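Local coordinates for catechol 2,3-dioxygenase (Pseudomonas sp. KL28, PDB 3HPY), which probably uses ferrous iron and molecular oxygen to cleave the ring of catechol next to its hydroxyls, a step in the breakdown of aromatic hydrocarbons, at residues E21-Y26 / G41-K46; N28-V33 / N264-F269; D232-N237 / I256-P261. All coordinates share one frame; numbering follows the deposited sequence.

Interactions 1 and 2 share helix 19-29 and run straight into each other. Tyr26 O pairs with Leu32 N at 2.8 Å, and Phe25 CZ packs on Phe266 CE2 at 3.4 Å. Interactions 2 and 3 use neighbouring antiparallel strands, 265-270 and 254-259, joined by a probable hydrogen bond of 3.0 Å from Phe266 N to Ala258 O. Both have a residue at the 4-methylcatechol: Glu267 through the iron, Tyr257 directly. Interaction 1 lies farther off: the side chain of Tyr26 is about 14 Å from the bound iron ion, nearest atoms. It still meets interaction 3, where Tyr26 OH lies 2.7 Å from Asp260 OD2.

Interaction 1 of 3, residues E21-Y26 / G41-K46; sequences EGIHFY and GRVYFK
This is a buried apolar contact between a helix and a strand, made by Ile23 and Tyr26 on one side and Val43 and Phe45 on the other. It sits in the vicinal oxygen chelate (VOC) fold, in the beta-alpha-beta-beta-beta run of strand 9-16, helix 19-29 and strands 33-37, 43-46 and 56-60. The helix segment lies on the sheet nearly parallel to strand 43-46, at 11°, with the axes 10.5 Å apart.

Phe45 does most of the work. Its CG is turned anti to its own carbonyl carbon (chi1 -65°), which carries the ring toward the helix. Tyr26 CB stands over one face of this ring, 4.2 Å from the centroid, in a CH-pi contact. The CZ end of Phe45 also reaches the helix backbone, 4.0 Å from Ile23 O. Two residues earlier on the strand, Val43 also points toward the helix. Its side chain and that of Ile23 cross obliquely.

Tyr26 leads its own ring away from the strand. The ring is covered on one face by Phe25 CD1. Its hydroxyl is hydrogen-bonded to Tyr56 OH and Asp260 OD2, so the polar end of this buried residue is satisfied. Ile58 of strand 56-60 packs beside Tyr26, Val43 and Phe45. Ile23 CG1 meets Val43 CG1 at 4.1 Å.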
loop_
_atom_site.group_PDB
_atom_site.type_symbol
_atom_site.label_atom_id
_atom_site.label_comp_id
_atom_site.label_asym_id
_atom_site.label_seq_id
_atom_site.Cartn_x
_atom_site.Cartn_y
_atom_site.Cartn_z
ATOM N N GLU C 21 22.128 24.952 4.871
ATOM C CA GLU C 21 20.892 24.472 4.303
ATOM C C GLU C 21 21.002 22.997 3.916
ATOM O O GLU C 21 19.990 22.316 3.757
ATOM C CB GLU C 21 20.410 25.395 3.158
ATOM C CG GLU C 21 21.224 25.475 1.888
ATOM C CD GLU C 21 20.726 26.594 0.957
ATOM O OE1 GLU C 21 19.497 26.760 0.802
ATOM O OE2 GLU C 21 21.570 27.303 0.370
ATOM N N GLY C 22 22.233 22.496 3.813
ATOM C CA GLY C 22 22.434 21.091 3.511
ATOM C C GLY C 22 22.121 20.301 4.776
ATOM O O GLY C 22 21.543 19.216 4.718
ATOM N N ILE C 23 22.499 20.854 5.928
ATOM C CA ILE C 23 22.244 20.213 7.219
ATOM C C ILE C 23 20.736 20.093 7.441
ATOM O O ILE C 23 20.218 19.012 7.727
ATOM C CB ILE C 23 22.854 21.031 8.390
ATOM C CG1 ILE C 23 24.385 21.018 8.300
ATOM C CG2 ILE C 23 22.409 20.456 9.732
ATOM C CD1 ILE C 23 25.077 21.745 9.451
ATOM N N HIS C 24 20.047 21.223 7.304
ATOM C CA HIS C 24 18.599 21.297 7.467
ATOM C C HIS C 24 17.885 20.340 6.527
ATOM O O HIS C 24 17.008 19.579 6.943
ATOM C CB HIS C 24 18.117 22.721 7.179
ATOM C CG HIS C 24 16.633 22.835 7.023
ATOM N ND1 HIS C 24 15.767 22.834 8.096
ATOM C CD2 HIS C 24 15.858 22.915 5.913
ATOM C CE1 HIS C 24 14.523 22.909 7.655
ATOM N NE2 HIS C 24 14.551 22.959 6.334
ATOM N N PHE C 25 18.262 20.386 5.253
ATOM C CA PHE C 25 17.629 19.533 4.263
ATOM C C PHE C 25 17.758 18.038 4.562
ATOM O O PHE C 25 16.756 17.341 4.714
ATOM C CB PHE C 25 18.182 19.835 2.867
ATOM C CG PHE C 25 17.657 18.916 1.802
ATOM C CD1 PHE C 25 18.357 17.771 1.448
ATOM C CD2 PHE C 25 16.440 19.178 1.178
ATOM C CE1 PHE C 25 17.860 16.896 0.492
ATOM C CE2 PHE C 25 15.930 18.305 0.217
ATOM C CZ PHE C 25 16.639 17.166 -0.125
ATOM N N TYR C 26 18.989 17.550 4.654
ATOM C CA TYR C 26 19.216 16.136 4.910
ATOM C C TYR C 26 18.748 15.650 6.271
ATOM O O TYR C 26 18.585 14.453 6.477
ATOM C CB TYR C 26 20.700 15.798 4.725
ATOM C CG TYR C 26 21.108 15.691 3.273
ATOM C CD1 TYR C 26 20.620 14.657 2.468
ATOM C CD2 TYR C 26 21.950 16.636 2.692
ATOM C CE1 TYR C 26 20.961 14.568 1.118
ATOM C CE2 TYR C 26 22.301 16.557 1.337
ATOM C CZ TYR C 26 21.801 15.518 0.561
ATOM O OH TYR C 26 22.150 15.414 -0.769
ATOM N N GLY C 41 34.831 20.446 9.470
ATOM C CA GLY C 41 33.577 21.061 9.082
ATOM C C GLY C 41 32.643 20.099 8.373
ATOM O O GLY C 41 31.689 20.519 7.713
ATOM N N ARG C 42 32.910 18.806 8.497
ATOM C CA ARG C 42 32.059 17.812 7.858
ATOM C C ARG C 42 31.041 17.308 8.868
ATOM O O ARG C 42 31.370 17.093 10.034
ATOM C CB ARG C 42 32.899 16.645 7.356
ATOM C CG ARG C 42 34.118 17.069 6.583
ATOM C CD ARG C 42 35.245 16.115 6.884
ATOM N NE ARG C 42 35.432 15.108 5.848
ATOM C CZ ARG C 42 36.219 14.044 5.988
ATOM N NH1 ARG C 42 36.878 13.849 7.123
ATOM N NH2 ARG C 42 36.377 13.196 4.986
ATOM N N VAL C 43 29.801 17.129 8.426
ATOM C CA VAL C 43 28.752 16.635 9.313
ATOM C C VAL C 43 28.288 15.268 8.814
ATOM O O VAL C 43 27.998 15.092 7.627
ATOM C CB VAL C 43 27.570 17.630 9.390
ATOM C CG1 VAL C 43 27.081 17.956 8.017
ATOM C CG2 VAL C 43 26.454 17.051 10.230
ATOM N N TYR C 44 28.242 14.304 9.730
ATOM C CA TYR C 44 27.868 12.934 9.398
ATOM C C TYR C 44 26.401 12.605 9.671
ATOM O O TYR C 44 25.818 13.044 10.669
ATOM C CB TYR C 44 28.753 11.943 10.169
ATOM C CG TYR C 44 30.255 12.138 10.015
ATOM C CD1 TYR C 44 30.887 13.284 10.508
ATOM C CD2 TYR C 44 31.050 11.160 9.410
ATOM C CE1 TYR C 44 32.266 13.448 10.407
ATOM C CE2 TYR C 44 32.438 11.316 9.303
ATOM C CZ TYR C 44 33.037 12.462 9.805
ATOM O OH TYR C 44 34.402 12.621 9.706
ATOM N N PHE C 45 25.831 11.802 8.776
ATOM C CA PHE C 45 24.440 11.369 8.864
ATOM C C PHE C 45 24.347 9.870 8.629
ATOM O O PHE C 45 25.277 9.254 8.108
ATOM C CB PHE C 45 23.585 12.039 7.787
ATOM C CG PHE C 45 23.465 13.527 7.919
ATOM C CD1 PHE C 45 24.326 14.375 7.225
ATOM C CD2 PHE C 45 22.439 14.085 8.675
ATOM C CE1 PHE C 45 24.157 15.755 7.276
ATOM C CE2 PHE C 45 22.265 15.462 8.734
ATOM C CZ PHE C 45 23.124 16.299 8.032
ATOM N N LYS C 46 23.205 9.297 9.005
ATOM C CA LYS C 46 22.922 7.879 8.801
ATOM C C LYS C 46 21.403 7.695 8.734
ATOM O O LYS C 46 20.647 8.564 9.178
ATOM C CB LYS C 46 23.482 7.036 9.947
ATOM C CG LYS C 46 22.698 7.155 11.254
ATOM C CD LYS C 46 23.287 6.236 12.304
ATOM C CE LYS C 46 22.815 4.798 12.105
ATOM N NZ LYS C 46 21.392 4.658 12.565
#

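Interaction 2 of 3, residues N28-V33 / N264-F269; sequences NVLGLV and NRFETF. With FE (Fe (III) ion), chain I; MCT (4-methylcatechol), chain J.
Glu267 OE1 is gripped by the iron and by Ser218 OG, while Phe266 and Thr268, its neighbours on strand 265-270, turn the other way and pack on Leu30. The iron site is the two-histidine, one-carboxylate triad of extradiol dioxygenases, here His154, His216 and Glu267 in a VOC fold. Glu267 OE1 lies 2.2 Å from the iron. The catechol chelates the same metal with both oxygens, MCT O3 at 1.9 Å and MCT O4 at 2.1 Å from it. The metal thus has five ligand atoms, two of them from the histidines.

The Glu267 side chain is extended, with CG anti to the backbone N (chi1 170°). This carries the carboxylate well away from the strand and into the site. Its second oxygen, OE2, is not bound to the metal, lying 3.1 Å from the iron, and is hydrogen-bonded to Thr255 OG1. Ser218 and Thr255, in the second shell, probably help to fix the rotation of the carboxylate.

The opposite side of the strand is apolar. Leu30 lies at the C-terminal end of helix 19-29, in the N-terminal VOC region, so this packing joins the two halves of the chain. Gly31, with positive phi, is the first residue to leave helical backbone angles. Phe219 packs on Leu30, Met234 on Phe266 and Thr268, and Ala230 on Thr268. One methyl of Leu30 makes both cross-contacts: CD1 is 4.0 Å from Phe266 CE1, approaching the ring obliquely, and 4.2 Å from Thr268 CG2.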
loop_
_atom_site.group_PDB
_atom_site.type_symbol
_atom_site.label_atom_id
_atom_site.label_comp_id
_atom_site.label_asym_id
_atom_site.label_seq_id
_atom_site.Cartn_x
_atom_site.Cartn_y
_atom_site.Cartn_z
ATOM N N ASN C 28 16.017 17.385 8.307
ATOM C CA ASN C 28 14.599 17.666 8.485
ATOM C C ASN C 28 13.721 17.300 7.294
ATOM O O ASN C 28 12.512 17.115 7.443
ATOM C CB ASN C 28 14.430 19.143 8.827
ATOM C CG ASN C 28 15.146 19.518 10.101
ATOM O OD1 ASN C 28 15.565 20.659 10.278
ATOM N ND2 ASN C 28 15.285 18.552 11.006
ATOM N N VAL C 29 14.321 17.205 6.115
ATOM C CA VAL C 29 13.575 16.842 4.922
ATOM C C VAL C 29 13.781 15.373 4.568
ATOM O O VAL C 29 12.827 14.602 4.562
ATOM C CB VAL C 29 13.983 17.685 3.706
ATOM C CG1 VAL C 29 13.171 17.252 2.485
ATOM C CG2 VAL C 29 13.768 19.161 4.002
ATOM N N LEU C 30 15.018 14.983 4.262
ATOM C CA LEU C 30 15.278 13.587 3.914
ATOM C C LEU C 30 15.140 12.700 5.142
ATOM O O LEU C 30 14.957 11.497 5.026
ATOM C CB LEU C 30 16.676 13.413 3.310
ATOM C CG LEU C 30 16.980 11.994 2.804
ATOM C CD1 LEU C 30 15.919 11.563 1.805
ATOM C CD2 LEU C 30 18.360 11.957 2.166
ATOM N N GLY C 31 15.243 13.297 6.324
ATOM C CA GLY C 31 15.098 12.520 7.540
ATOM C C GLY C 31 16.285 11.682 7.980
ATOM O O GLY C 31 16.098 10.639 8.610
ATOM N N LEU C 32 17.498 12.106 7.639
ATOM C CA LEU C 32 18.690 11.388 8.085
ATOM C C LEU C 32 18.991 11.833 9.510
ATOM O O LEU C 32 18.635 12.948 9.913
ATOM C CB LEU C 32 19.902 11.719 7.208
ATOM C CG LEU C 32 20.133 10.886 5.943
ATOM C CD1 LEU C 32 18.834 10.619 5.237
ATOM C CD2 LEU C 32 21.109 11.599 5.039
ATOM N N VAL C 33 19.653 10.957 10.259
ATOM C CA VAL C 33 20.036 11.215 11.640
ATOM C C VAL C 33 21.475 11.749 11.676
ATOM O O VAL C 33 22.400 11.059 11.260
ATOM C CB VAL C 33 19.938 9.901 12.469
ATOM C CG1 VAL C 33 20.363 10.139 13.908
ATOM C CG2 VAL C 33 18.500 9.366 12.419
ATOM N N ASN C 264 22.610 18.378 -5.905
ATOM C CA ASN C 264 22.994 16.975 -5.855
ATOM C C ASN C 264 21.709 16.152 -5.942
ATOM O O ASN C 264 20.850 16.237 -5.058
ATOM C CB ASN C 264 23.696 16.656 -4.539
ATOM C CG ASN C 264 25.012 17.383 -4.384
ATOM O OD1 ASN C 264 25.280 17.985 -3.339
ATOM N ND2 ASN C 264 25.849 17.323 -5.413
ATOM N N ARG C 265 21.576 15.360 -6.999
ATOM C CA ARG C 265 20.402 14.518 -7.166
ATOM C C ARG C 265 20.470 13.327 -6.209
ATOM O O ARG C 265 21.532 12.726 -6.014
ATOM C CB ARG C 265 20.319 13.985 -8.599
ATOM C CG ARG C 265 19.118 13.074 -8.839
ATOM C CD ARG C 265 19.163 12.352 -10.187
ATOM N NE ARG C 265 18.946 13.228 -11.337
ATOM C CZ ARG C 265 19.881 13.518 -12.236
ATOM N NH1 ARG C 265 21.097 13.004 -12.113
ATOM N NH2 ARG C 265 19.600 14.303 -13.267
ATOM N N PHE C 266 19.338 12.996 -5.601
ATOM C CA PHE C 266 19.274 11.843 -4.721
ATOM C C PHE C 266 18.043 11.048 -5.148
ATOM O O PHE C 266 17.239 11.520 -5.962
ATOM C CB PHE C 266 19.174 12.270 -3.252
ATOM C CG PHE C 266 17.880 12.940 -2.890
ATOM C CD1 PHE C 266 16.813 12.198 -2.386
ATOM C CD2 PHE C 266 17.728 14.313 -3.035
ATOM C CE1 PHE C 266 15.621 12.815 -2.033
ATOM C CE2 PHE C 266 16.538 14.933 -2.683
ATOM C CZ PHE C 266 15.483 14.184 -2.181
ATOM N N GLU C 267 17.906 9.839 -4.619
ATOM C CA GLU C 267 16.760 9.001 -4.960
ATOM C C GLU C 267 16.202 8.296 -3.730
ATOM O O GLU C 267 16.955 7.933 -2.811
ATOM C CB GLU C 267 17.180 7.959 -6.001
ATOM C CG GLU C 267 16.162 6.869 -6.293
ATOM C CD GLU C 267 16.769 5.723 -7.095
ATOM O OE1 GLU C 267 17.850 5.242 -6.702
ATOM O OE2 GLU C 267 16.174 5.296 -8.105
ATOM N N THR C 268 14.879 8.138 -3.708
ATOM C CA THR C 268 14.190 7.413 -2.641
ATOM C C THR C 268 13.437 6.322 -3.387
ATOM O O THR C 268 12.510 6.617 -4.147
ATOM C CB THR C 268 13.121 8.256 -1.902
ATOM O OG1 THR C 268 12.226 8.834 -2.859
ATOM C CG2 THR C 268 13.755 9.334 -1.064
ATOM N N PHE C 269 13.836 5.069 -3.213
ATOM C CA PHE C 269 13.122 3.999 -3.902
ATOM C C PHE C 269 12.926 2.768 -3.025
ATOM O O PHE C 269 13.413 2.712 -1.893
ATOM C CB PHE C 269 13.858 3.595 -5.184
ATOM C CG PHE C 269 14.831 2.474 -4.997
ATOM C CD1 PHE C 269 15.977 2.656 -4.241
ATOM C CD2 PHE C 269 14.574 1.216 -5.541
ATOM C CE1 PHE C 269 16.856 1.599 -4.023
ATOM C CE2 PHE C 269 15.449 0.154 -5.327
ATOM C CZ PHE C 269 16.591 0.347 -4.567
HETATM FE FE FE I . 19.180 4.537 -8.238
HETATM C C1 MCT J . 17.876 2.944 -12.844
HETATM C C2 MCT J . 18.478 3.999 -12.137
HETATM C C3 MCT J . 18.568 3.922 -10.728
HETATM O O3 MCT J . 19.135 4.925 -10.053
HETATM C C4 MCT J . 18.067 2.793 -10.025
HETATM O O4 MCT J . 18.165 2.740 -8.667
HETATM C C5 MCT J . 17.461 1.725 -10.742
HETATM C C6 MCT J . 17.373 1.811 -12.155
HETATM C C MCT J . 17.770 3.018 -14.334
#

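Interaction 3 of 3, residues D232-N237 / I256-P261; sequences DIMSMN and IYAWDP. With MCT (4-methylcatechol), chain J.
Met234 points from helix 224-236 straight at strand 254-259, and its thioether end lies against both Ile256 and Ala258. The helix covers the outer side of the sheet in the C-terminal VOC region, whose other side holds the iron and the substrate. Residues along the strand point in turn to the two sides. Ile256 and Ala258 face the helix, and Tyr257 between them faces the pocket.

The Met234 chain runs out nearly straight beyond CG (chi2 174°, chi3 -176°), which brings SD and CE alongside the strand. SD lies 3.7 Å from Ala258 CB and 3.7 Å from Ile256 CG2. CE follows, with Met234 CE 3.8 Å from Ala258 CB and 3.9 Å from Ile256 CG2. The end of the methionine thus meets two methyl groups at once, and Ile256 offers it the CG2 branch. The CA atoms of Met234 and Ala258 are 8.0 Å apart, the nearest pair across the two segments.

The far side of the helix belongs to the tetramer. Asp232 makes a salt bridge with Arg247 of a second subunit and its OD2 takes a hydrogen bond from Trp139 of a third subunit, while Ser235 OG is hydrogen-bonded to Tyr295 O and Gln291 NE2 of the second subunit.

On the pocket side, the Tyr257 ring meets that of His216, an iron ligand, with the planes at about 45°, and its hydroxyl is hydrogen-bonded to His248 NE2. The substrate oxygen sits at the edge of the tyrosine ring, near its plane. Tyr257 OH donates a hydrogen bond of 2.7 Å to MCT O3, one of the two catechol oxygens on the iron.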
loop_
_atom_site.group_PDB
_atom_site.type_symbol
_atom_site.label_atom_id
_atom_site.label_comp_id
_atom_site.label_asym_id
_atom_site.label_seq_id
_atom_site.Cartn_x
_atom_site.Cartn_y
_atom_site.Cartn_z
ATOM N N ASP C 232 5.115 13.863 -1.330
ATOM C CA ASP C 232 4.386 14.935 -0.644
ATOM C C ASP C 232 5.353 15.785 0.159
ATOM O O ASP C 232 5.287 17.012 0.122
ATOM C CB ASP C 232 3.336 14.385 0.327
ATOM C CG ASP C 232 2.301 13.534 -0.353
ATOM O OD1 ASP C 232 1.942 13.842 -1.506
ATOM O OD2 ASP C 232 1.831 12.565 0.278
ATOM N N ILE C 233 6.239 15.127 0.899
ATOM C CA ILE C 233 7.211 15.851 1.706
ATOM C C ILE C 233 8.093 16.725 0.815
ATOM O O ILE C 233 8.402 17.866 1.165
ATOM C CB ILE C 233 8.055 14.878 2.545
ATOM C CG1 ILE C 233 7.125 14.103 3.491
ATOM C CG2 ILE C 233 9.087 15.649 3.373
ATOM C CD1 ILE C 233 7.792 12.954 4.237
ATOM N N MET C 234 8.475 16.215 -0.348
ATOM C CA MET C 234 9.296 17.004 -1.255
ATOM C C MET C 234 8.578 18.299 -1.651
ATOM O O MET C 234 9.187 19.371 -1.670
ATOM C CB MET C 234 9.634 16.194 -2.506
ATOM C CG MET C 234 10.635 15.084 -2.252
ATOM S SD MET C 234 10.882 14.063 -3.682
ATOM C CE MET C 234 11.970 12.842 -2.979
ATOM N N SER C 235 7.283 18.200 -1.947
ATOM C CA SER C 235 6.505 19.367 -2.346
ATOM C C SER C 235 6.327 20.365 -1.211
ATOM O O SER C 235 6.465 21.573 -1.405
ATOM C CB SER C 235 5.129 18.940 -2.868
ATOM O OG SER C 235 4.376 20.075 -3.262
ATOM N N MET C 236 6.007 19.855 -0.030
ATOM C CA MET C 236 5.817 20.700 1.132
ATOM C C MET C 236 7.070 21.531 1.396
ATOM O O MET C 236 6.978 22.641 1.919
ATOM C CB MET C 236 5.482 19.842 2.360
ATOM C CG MET C 236 4.168 19.074 2.254
ATOM S SD MET C 236 3.949 17.832 3.570
ATOM C CE MET C 236 2.931 18.733 4.759
ATOM N N ASN C 237 8.240 21.002 1.041
ATOM C CA ASN C 237 9.478 21.739 1.249
ATOM C C ASN C 237 10.028 22.336 -0.045
ATOM O O ASN C 237 11.209 22.682 -0.132
ATOM C CB ASN C 237 10.538 20.850 1.903
ATOM C CG ASN C 237 10.141 20.406 3.287
ATOM O OD1 ASN C 237 9.434 19.410 3.453
ATOM N ND2 ASN C 237 10.581 21.153 4.296
ATOM N N ILE C 256 11.695 7.944 -7.134
ATOM C CA ILE C 256 11.492 9.363 -7.369
ATOM C C ILE C 256 12.864 10.024 -7.364
ATOM O O ILE C 256 13.683 9.748 -6.479
ATOM C CB ILE C 256 10.666 10.037 -6.260
ATOM C CG1 ILE C 256 9.236 9.512 -6.279
ATOM C CG2 ILE C 256 10.697 11.556 -6.460
ATOM C CD1 ILE C 256 8.304 10.217 -5.305
ATOM N N TYR C 257 13.118 10.882 -8.346
ATOM C CA TYR C 257 14.384 11.602 -8.405
ATOM C C TYR C 257 14.131 13.056 -8.027
ATOM O O TYR C 257 13.247 13.710 -8.586
ATOM C CB TYR C 257 14.997 11.566 -9.805
ATOM C CG TYR C 257 15.701 10.280 -10.194
ATOM C CD1 TYR C 257 16.107 9.354 -9.234
ATOM C CD2 TYR C 257 15.971 10.004 -11.533
ATOM C CE1 TYR C 257 16.764 8.179 -9.600
ATOM C CE2 TYR C 257 16.626 8.841 -11.916
ATOM C CZ TYR C 257 17.018 7.931 -10.948
ATOM O OH TYR C 257 17.642 6.771 -11.343
ATOM N N ALA C 258 14.921 13.558 -7.082
ATOM C CA ALA C 258 14.796 14.931 -6.634
ATOM C C ALA C 258 16.178 15.534 -6.515
ATOM O O ALA C 258 17.181 14.830 -6.642
ATOM C CB ALA C 258 14.088 14.982 -5.291
ATOM N N TRP C 259 16.239 16.839 -6.268
ATOM C CA TRP C 259 17.528 17.499 -6.134
ATOM C C TRP C 259 17.706 18.089 -4.765
ATOM O O TRP C 259 16.750 18.560 -4.152
ATOM C CB TRP C 259 17.673 18.615 -7.170
ATOM C CG TRP C 259 18.101 18.115 -8.484
ATOM C CD1 TRP C 259 19.325 17.600 -8.805
ATOM C CD2 TRP C 259 17.298 18.018 -9.661
ATOM N NE1 TRP C 259 19.332 17.185 -10.116
ATOM C CE2 TRP C 259 18.098 17.429 -10.662
ATOM C CE3 TRP C 259 15.976 18.374 -9.967
ATOM C CZ2 TRP C 259 17.620 17.183 -11.950
ATOM C CZ3 TRP C 259 15.501 18.132 -11.248
ATOM C CH2 TRP C 259 16.322 17.542 -12.226
ATOM N N ASP C 260 18.926 18.062 -4.256
ATOM C CA ASP C 260 19.096 18.679 -2.970
ATOM C C ASP C 260 19.437 20.156 -3.240
ATOM O O ASP C 260 19.737 20.541 -4.372
ATOM C CB ASP C 260 20.113 17.891 -2.120
ATOM C CG ASP C 260 21.552 18.278 -2.363
ATOM O OD1 ASP C 260 21.872 18.857 -3.426
ATOM O OD2 ASP C 260 22.373 17.971 -1.467
ATOM N N PRO C 261 19.326 21.009 -2.215
ATOM C CA PRO C 261 19.589 22.456 -2.274
ATOM C C PRO C 261 20.808 22.923 -3.076
ATOM O O PRO C 261 20.844 24.062 -3.542
ATOM C CB PRO C 261 19.680 22.850 -0.803
ATOM C CG PRO C 261 18.766 21.869 -0.137
ATOM C CD PRO C 261 19.092 20.574 -0.828
HETATM C C1 MCT J . 17.876 2.944 -12.844
HETATM C C2 MCT J . 18.478 3.999 -12.137
HETATM C C3 MCT J . 18.568 3.922 -10.728
HETATM O O3 MCT J . 19.135 4.925 -10.053
HETATM C C4 MCT J . 18.067 2.793 -10.025
HETATM O O4 MCT J . 18.165 2.740 -8.667
HETATM C C5 MCT J . 17.461 1.725 -10.742
HETATM C C6 MCT J . 17.373 1.811 -12.155
HETATM C C MCT J . 17.770 3.018 -14.334
#